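Local coordinates for protein alcohol dehydrogenase, zinc-containing (Thermotoga maritima, PDB 1VJ0) that binds zinc at two sites and is probably an oxidoreductase of the medium-chain alcohol dehydrogenase family, at residues A[96-101]-A[159-164]; A[81-86]-A[102-107]; A[45-50]-A[151-156]. One frame throughout, in Å; residues are numbered along the deposited sequence.

Interaction 1: A[96-101]-A[159-164]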
# COMPACT_ATOMS: atom_id res chain seq x y z
N GLU A 96 24.63 -6.89 -16.16
CA GLU A 96 26.01 -7.29 -16.44
C GLU A 96 25.99 -8.39 -17.46
O GLU A 96 25.28 -9.37 -17.31
CB GLU A 96 26.74 -7.83 -15.21
CG GLU A 96 26.76 -6.95 -13.98
CD GLU A 96 27.74 -7.56 -12.98
OE1 GLU A 96 28.93 -7.81 -13.37
OE2 GLU A 96 27.31 -7.83 -11.85
N LEU A 97 26.85 -8.25 -18.45
CA LEU A 97 27.06 -9.24 -19.48
C LEU A 97 27.70 -10.52 -18.96
O LEU A 97 28.76 -10.49 -18.38
CB LEU A 97 27.96 -8.67 -20.61
CG LEU A 97 27.23 -7.89 -21.70
CD1 LEU A 97 28.23 -7.13 -22.62
CD2 LEU A 97 26.35 -8.80 -22.53
N LEU A 98 27.03 -11.64 -19.19
CA LEU A 98 27.53 -12.95 -18.81
C LEU A 98 28.65 -13.34 -19.76
O LEU A 98 28.58 -13.03 -20.99
CB LEU A 98 26.40 -14.00 -18.89
CG LEU A 98 25.19 -13.78 -17.95
CD1 LEU A 98 24.23 -14.99 -18.00
CD2 LEU A 98 25.58 -13.50 -16.53
N LYS A 99 29.67 -13.99 -19.19
CA LYS A 99 30.77 -14.56 -19.92
C LYS A 99 31.08 -15.97 -19.41
O LYS A 99 30.71 -16.31 -18.27
CB LYS A 99 31.99 -13.64 -19.82
CG LYS A 99 32.40 -13.32 -18.43
CD LYS A 99 33.70 -12.47 -18.38
CE LYS A 99 34.17 -12.26 -16.90
NZ LYS A 99 33.05 -11.92 -15.96
N PRO A 100 31.73 -16.80 -20.23
CA PRO A 100 32.10 -18.17 -19.80
C PRO A 100 32.88 -18.11 -18.49
O PRO A 100 33.74 -17.26 -18.32
CB PRO A 100 33.00 -18.68 -20.95
CG PRO A 100 32.57 -17.86 -22.15
CD PRO A 100 32.14 -16.52 -21.61
N GLY A 101 32.53 -18.95 -17.55
CA GLY A 101 33.20 -18.90 -16.25
C GLY A 101 32.42 -18.17 -15.16
O GLY A 101 32.71 -18.37 -13.96
N THR A 159 15.22 -16.39 -19.52
CA THR A 159 15.51 -16.64 -18.13
C THR A 159 16.09 -15.40 -17.39
O THR A 159 17.07 -14.74 -17.84
CB THR A 159 16.58 -17.76 -18.01
OG1 THR A 159 16.20 -18.91 -18.76
CG2 THR A 159 16.73 -18.20 -16.56
N ASP A 160 15.54 -15.16 -16.21
CA ASP A 160 16.12 -14.18 -15.29
C ASP A 160 17.28 -14.78 -14.52
O ASP A 160 17.16 -15.76 -13.78
CB ASP A 160 15.05 -13.61 -14.37
CG ASP A 160 13.91 -12.95 -15.16
OD1 ASP A 160 14.16 -12.22 -16.14
OD2 ASP A 160 12.73 -13.17 -14.92
N VAL A 161 18.44 -14.14 -14.70
CA VAL A 161 19.69 -14.62 -14.16
C VAL A 161 20.28 -13.55 -13.25
O VAL A 161 20.14 -12.32 -13.47
CB VAL A 161 20.66 -14.94 -15.32
CG1 VAL A 161 21.98 -15.45 -14.79
CG2 VAL A 161 20.03 -15.96 -16.29
N LEU A 162 21.02 -14.03 -12.25
CA LEU A 162 21.82 -13.18 -11.39
C LEU A 162 23.22 -13.82 -11.25
O LEU A 162 23.31 -14.97 -10.86
CB LEU A 162 21.16 -13.13 -10.03
CG LEU A 162 21.31 -11.95 -9.09
CD1 LEU A 162 21.00 -10.63 -9.79
CD2 LEU A 162 20.40 -12.12 -7.85
N LYS A 163 24.26 -13.06 -11.60
CA LYS A 163 25.65 -13.38 -11.35
C LYS A 163 25.92 -13.34 -9.86
O LYS A 163 25.47 -12.41 -9.17
CB LYS A 163 26.58 -12.33 -11.94
CG LYS A 163 27.11 -12.60 -13.27
CD LYS A 163 27.93 -11.41 -13.80
CE LYS A 163 29.35 -11.45 -13.28
NZ LYS A 163 30.09 -10.25 -13.84
N VAL A 164 26.68 -14.32 -9.39
CA VAL A 164 27.11 -14.39 -8.01
C VAL A 164 28.62 -14.53 -8.00
O VAL A 164 29.27 -14.57 -9.06
CB VAL A 164 26.41 -15.52 -7.23
CG1 VAL A 164 24.92 -15.30 -7.13
CG2 VAL A 164 26.74 -16.90 -7.84
O HOH W 1 30.31 -11.04 -16.34
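E96 reaches K163 with one carboxylate oxygen, OE1, which lies 2.7 Å from K163 NZ in a hydrogen-bonded salt bridge. The ammonium comes from above the carboxylate plane, 47° out of it, and the two side chains cross at about a right angle, with the methylenes of K163 lying against the acid. A bend in the lysine at chi3 (84°) turns its amine toward E96 OE1. The carbonyl of L97 accepts from a water 2.6 Å from L97 O, which also accepts hydrogen bonds from the amines of K163 and K99. L98 suits a greasy place, since its CD1 meets V161 CG1 at 3.9 Å while its CD2 rests on K163 CG at 3.7 Å. K99 brings its NZ to 4.0 Å from K163 NZ; this like-charge approach is probably eased by the shared water, by E96 on one amine and by D102, which forms a salt bridge with K99. Within the GroES-like domain, the contact lays the loop between strands 78-86 and 103-106 over the V161 and K163 side chains of strand 161-164; L98 and V161 both pack on I104 of strand 103-106, L162 on helix 329-340 and V164 on helix 170-188.

Interaction 2: A[81-86]-A[102-107]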
# COMPACT_ATOMS: atom_id res chain seq x y z
N GLY A 81 25.05 -22.67 -11.06
CA GLY A 81 26.16 -23.17 -11.85
C GLY A 81 27.05 -22.10 -12.50
O GLY A 81 27.11 -20.95 -12.08
N ARG A 82 27.77 -22.55 -13.51
CA ARG A 82 28.79 -21.81 -14.16
C ARG A 82 28.50 -21.72 -15.64
O ARG A 82 28.23 -22.74 -16.29
CB ARG A 82 30.13 -22.50 -13.94
CG ARG A 82 31.30 -21.76 -14.52
CD ARG A 82 32.62 -22.50 -14.47
NE ARG A 82 33.13 -22.62 -13.09
CZ ARG A 82 33.32 -23.77 -12.44
NH1 ARG A 82 33.08 -24.96 -13.01
NH2 ARG A 82 33.78 -23.74 -11.18
N VAL A 83 28.63 -20.51 -16.17
CA VAL A 83 28.37 -20.25 -17.59
C VAL A 83 29.43 -20.97 -18.42
O VAL A 83 30.64 -20.80 -18.21
CB VAL A 83 28.32 -18.72 -17.92
CG1 VAL A 83 28.15 -18.49 -19.38
CG2 VAL A 83 27.19 -18.07 -17.19
N VAL A 84 28.98 -21.76 -19.40
CA VAL A 84 29.88 -22.39 -20.35
C VAL A 84 29.88 -21.56 -21.62
O VAL A 84 30.93 -21.20 -22.11
CB VAL A 84 29.48 -23.88 -20.66
CG1 VAL A 84 30.42 -24.51 -21.71
CG2 VAL A 84 29.48 -24.70 -19.39
N GLU A 85 28.71 -21.29 -22.16
CA GLU A 85 28.62 -20.48 -23.33
C GLU A 85 27.26 -19.78 -23.43
O GLU A 85 26.28 -20.17 -22.82
CB GLU A 85 28.98 -21.32 -24.57
CG GLU A 85 27.89 -22.18 -25.12
CD GLU A 85 28.35 -23.05 -26.31
OE1 GLU A 85 29.37 -23.77 -26.18
OE2 GLU A 85 27.68 -22.99 -27.40
N VAL A 86 27.27 -18.68 -24.15
CA VAL A 86 26.12 -17.89 -24.45
C VAL A 86 26.05 -17.80 -25.96
O VAL A 86 27.00 -17.35 -26.60
CB VAL A 86 26.20 -16.43 -23.93
CG1 VAL A 86 24.90 -15.73 -24.16
CG2 VAL A 86 26.55 -16.39 -22.43
N ASP A 102 31.47 -17.30 -15.52
CA ASP A 102 30.62 -16.66 -14.51
C ASP A 102 29.81 -17.66 -13.70
O ASP A 102 29.28 -18.63 -14.26
CB ASP A 102 29.64 -15.67 -15.13
CG ASP A 102 30.32 -14.40 -15.65
OD1 ASP A 102 31.47 -14.12 -15.29
OD2 ASP A 102 29.77 -13.64 -16.46
N LEU A 103 29.66 -17.39 -12.41
CA LEU A 103 28.77 -18.17 -11.54
C LEU A 103 27.46 -17.47 -11.56
O LEU A 103 27.40 -16.23 -11.50
CB LEU A 103 29.31 -18.30 -10.12
CG LEU A 103 30.70 -18.93 -10.00
CD1 LEU A 103 31.21 -18.87 -8.58
CD2 LEU A 103 30.71 -20.37 -10.49
N ILE A 104 26.39 -18.26 -11.67
CA ILE A 104 25.05 -17.72 -11.71
C ILE A 104 24.04 -18.55 -10.94
O ILE A 104 24.22 -19.76 -10.71
CB ILE A 104 24.57 -17.56 -13.19
CG1 ILE A 104 24.44 -18.92 -13.91
CG2 ILE A 104 25.50 -16.64 -13.91
CD1 ILE A 104 23.64 -18.84 -15.25
N VAL A 105 22.97 -17.87 -10.56
CA VAL A 105 21.74 -18.52 -10.21
C VAL A 105 20.63 -17.87 -11.06
O VAL A 105 20.85 -16.85 -11.73
CB VAL A 105 21.41 -18.42 -8.71
CG1 VAL A 105 22.40 -19.19 -7.92
CG2 VAL A 105 21.36 -16.96 -8.22
N TRP A 106 19.47 -18.52 -11.09
CA TRP A 106 18.42 -18.09 -11.98
C TRP A 106 17.06 -18.44 -11.44
O TRP A 106 16.87 -19.36 -10.63
CB TRP A 106 18.59 -18.70 -13.39
CG TRP A 106 18.61 -20.20 -13.41
CD1 TRP A 106 17.53 -21.02 -13.62
CD2 TRP A 106 19.74 -21.08 -13.24
NE1 TRP A 106 17.91 -22.33 -13.56
CE2 TRP A 106 19.26 -22.40 -13.32
CE3 TRP A 106 21.09 -20.88 -13.01
CZ2 TRP A 106 20.09 -23.52 -13.19
CZ3 TRP A 106 21.92 -21.99 -12.86
CH2 TRP A 106 21.41 -23.29 -12.96
N ASN A 107 16.09 -17.69 -11.92
CA ASN A 107 14.67 -17.99 -11.60
C ASN A 107 14.25 -19.22 -12.44
O ASN A 107 14.35 -19.24 -13.67
CB ASN A 107 13.79 -16.74 -11.91
CG ASN A 107 12.32 -16.89 -11.52
OD1 ASN A 107 11.84 -17.99 -11.19
ND2 ASN A 107 11.59 -15.76 -11.54
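Two antiparallel strands of the GroES-like domain, the beta-rich part of medium-chain dehydrogenases, meet here, strand 78-86 beginning at E78, a ligand of one zinc. The pairing with the short strand 103-106 is brief, with the local strand directions 109° apart. G81 and I104 form a hydrogen-bonded pair: G81 N donates to I104 O at 3.0 Å, and I104 N donates to G81 O at 2.8 Å. R82 and L103 form the next, non-hydrogen-bonded pair, after which V83 N donates to D102 O at 2.8 Å, nearly straight at 168°. The last carbonyl also receives the CA-H of R82, with R82 CA 3.2 Å from D102 O.

The side chains divide between two environments. On one face, R82 and L103 lie side by side, L103 CD2 touching the R82 CB methylene, while the guanidinium is held by a salt bridge to E48; a long chain with a charged end suits this partly exposed face. On the other, buried side, V83 and I104 cross at about a right angle, with V83 CG2 4.0 Å from I104 CG2. I104 has its CG1 between the backbone N and the carbonyl carbon (chi1 65°), which brings that methylene to G81 O and leaves the CG2 branch to meet the valine. Branched aliphatic residues fill this interior, where I104 also touches V47 and L155. D102 sends its carboxylate out of the pairing to K99. Beyond the paired residues the indole of W106 comes up to the backbone of strand 78-86: G81 N lies at the edge of the six-membered ring, near the ring plane, with W106 CZ3 3.7 Å from G81 N.

Interaction 3: A[45-50]-A[151-156]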
# COMPACT_ATOMS: atom_id res chain seq x y z
N ILE A 45 21.80 -19.92 -22.88
CA ILE A 45 22.97 -20.02 -22.04
C ILE A 45 23.24 -21.49 -21.65
O ILE A 45 22.38 -22.13 -21.07
CB ILE A 45 22.82 -19.17 -20.73
CG1 ILE A 45 22.45 -17.73 -21.08
CG2 ILE A 45 24.14 -19.18 -19.97
CD1 ILE A 45 20.92 -17.42 -21.16
N LEU A 46 24.39 -22.01 -22.03
CA LEU A 46 24.76 -23.36 -21.60
C LEU A 46 25.45 -23.25 -20.26
O LEU A 46 26.46 -22.52 -20.14
CB LEU A 46 25.69 -23.98 -22.61
CG LEU A 46 26.09 -25.44 -22.38
CD1 LEU A 46 24.91 -26.38 -22.22
CD2 LEU A 46 26.98 -25.86 -23.59
N VAL A 47 24.92 -23.95 -19.29
CA VAL A 47 25.35 -23.85 -17.90
C VAL A 47 25.79 -25.21 -17.38
O VAL A 47 25.08 -26.20 -17.56
CB VAL A 47 24.23 -23.25 -17.01
CG1 VAL A 47 24.64 -23.15 -15.52
CG2 VAL A 47 23.82 -21.88 -17.55
N GLU A 48 26.97 -25.24 -16.78
CA GLU A 48 27.45 -26.37 -16.01
C GLU A 48 26.81 -26.33 -14.63
O GLU A 48 26.98 -25.35 -13.88
CB GLU A 48 28.98 -26.29 -15.89
CG GLU A 48 29.57 -27.44 -15.06
CD GLU A 48 30.98 -27.20 -14.57
OE1 GLU A 48 31.58 -26.13 -14.87
OE2 GLU A 48 31.45 -28.10 -13.83
N ILE A 49 26.04 -27.35 -14.28
CA ILE A 49 25.42 -27.42 -12.94
C ILE A 49 26.49 -27.69 -11.89
O ILE A 49 27.27 -28.62 -12.04
CB ILE A 49 24.30 -28.49 -12.88
CG1 ILE A 49 23.11 -28.13 -13.79
CG2 ILE A 49 23.84 -28.76 -11.46
CD1 ILE A 49 22.28 -26.94 -13.29
N LEU A 50 26.53 -26.86 -10.83
CA LEU A 50 27.38 -27.10 -9.68
C LEU A 50 26.61 -27.55 -8.44
O LEU A 50 27.14 -28.31 -7.63
CB LEU A 50 28.28 -25.89 -9.37
CG LEU A 50 29.18 -25.41 -10.49
CD1 LEU A 50 29.68 -23.97 -10.27
CD2 LEU A 50 30.30 -26.42 -10.70
N SER A 151 24.43 -32.68 -15.55
CA SER A 151 25.75 -32.07 -15.56
C SER A 151 25.63 -30.64 -16.05
O SER A 151 26.40 -29.77 -15.60
CB SER A 151 26.70 -32.88 -16.47
OG SER A 151 26.21 -32.95 -17.81
N HIS A 152 24.66 -30.42 -16.94
CA HIS A 152 24.45 -29.14 -17.62
C HIS A 152 22.99 -28.86 -17.78
O HIS A 152 22.16 -29.79 -17.84
CB HIS A 152 25.12 -29.15 -19.01
CG HIS A 152 26.61 -29.30 -18.96
ND1 HIS A 152 27.22 -30.53 -18.85
CD2 HIS A 152 27.60 -28.38 -18.99
CE1 HIS A 152 28.54 -30.36 -18.78
NE2 HIS A 152 28.79 -29.06 -18.84
N ILE A 153 22.66 -27.57 -17.94
CA ILE A 153 21.31 -27.16 -18.32
C ILE A 153 21.44 -26.07 -19.40
O ILE A 153 22.41 -25.30 -19.42
CB ILE A 153 20.52 -26.64 -17.07
CG1 ILE A 153 19.04 -26.41 -17.40
CG2 ILE A 153 21.16 -25.35 -16.53
CD1 ILE A 153 18.19 -26.20 -16.16
N VAL A 154 20.49 -26.06 -20.33
CA VAL A 154 20.39 -24.99 -21.31
C VAL A 154 19.30 -24.03 -20.87
O VAL A 154 18.13 -24.43 -20.74
CB VAL A 154 20.03 -25.54 -22.70
CG1 VAL A 154 19.88 -24.40 -23.71
CG2 VAL A 154 21.11 -26.56 -23.16
N LEU A 155 19.66 -22.78 -20.60
CA LEU A 155 18.71 -21.76 -20.15
C LEU A 155 18.30 -20.92 -21.36
O LEU A 155 19.14 -20.49 -22.16
CB LEU A 155 19.36 -20.85 -19.07
CG LEU A 155 19.91 -21.46 -17.80
CD1 LEU A 155 20.34 -20.32 -16.92
CD2 LEU A 155 18.88 -22.29 -17.08
N ASP A 156 17.00 -20.72 -21.54
CA ASP A 156 16.47 -19.86 -22.59
C ASP A 156 16.89 -18.39 -22.36
O ASP A 156 17.10 -18.00 -21.24
CB ASP A 156 14.95 -19.86 -22.56
CG ASP A 156 14.31 -21.11 -23.14
OD1 ASP A 156 14.68 -21.58 -24.24
OD2 ASP A 156 13.37 -21.68 -22.55
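Strands 45-49 and 152-155 run antiparallel, their local axes 4.7 Å apart and 152° from one another. Two hydrogen-bonded pairs, I45 with L155 and V47 with I153, each exchange two backbone bonds, the straightest from L155 N to I45 O at 2.8 Å and 175°. A fifth bond, I49 N to S151 O at 2.8 Å, closes the end, its donor above the carbonyl plane.

Branched aliphatic side chains suit the buried face. V47 CB meets I153 CG2 at 3.8 Å, V47 CG2 lies 3.9 Å from L155 CD1, and I49 CD1 reaches the same I153 methyl. On the other face L46 CD1 touches V154 CG2 at 3.9 Å. There H152, its CG anti to the carbonyl carbon (chi1 -63°), sets its ring obliquely beside E48, with H152 CD2 3.6 Å from E48 CA, while ND1 shares a hydrogen bond with S151 OG, which fixes the ring's rotation. Replacing H152 by alanine is likely to strip the E48 backbone of its imidazole cover and leave S151 OG only its bond to the H19 backbone.

V47 and I49 pack against I104 and W106 of strand 103-106, and H152 lies on L16 and A18 of strand 16-22. On its other edge, strand 45-54 pairs with strand 78-86, where R82 makes a salt bridge with E48.

All three contacts reach one curled sheet of the GroES-like domain. Interactions 2 and 3 are buried strand pairings, rich in backbone bonds and aliphatic side chains; interaction 1 is only partly buried and relies on a salt bridge, a shared water and a small apolar patch, as befits a loop against a strand. Interactions 2 and 3 join through adjacent strands: V84 N bonds to L46 O, R82 makes a salt bridge with E48, and the indole of W106 packs on L155. Interaction 1 meets interaction 2 through G101 N to V83 O and L162 N to V105 O, whereas interactions 1 and 3 merely adjoin in sequence, their centres about 12 Å apart.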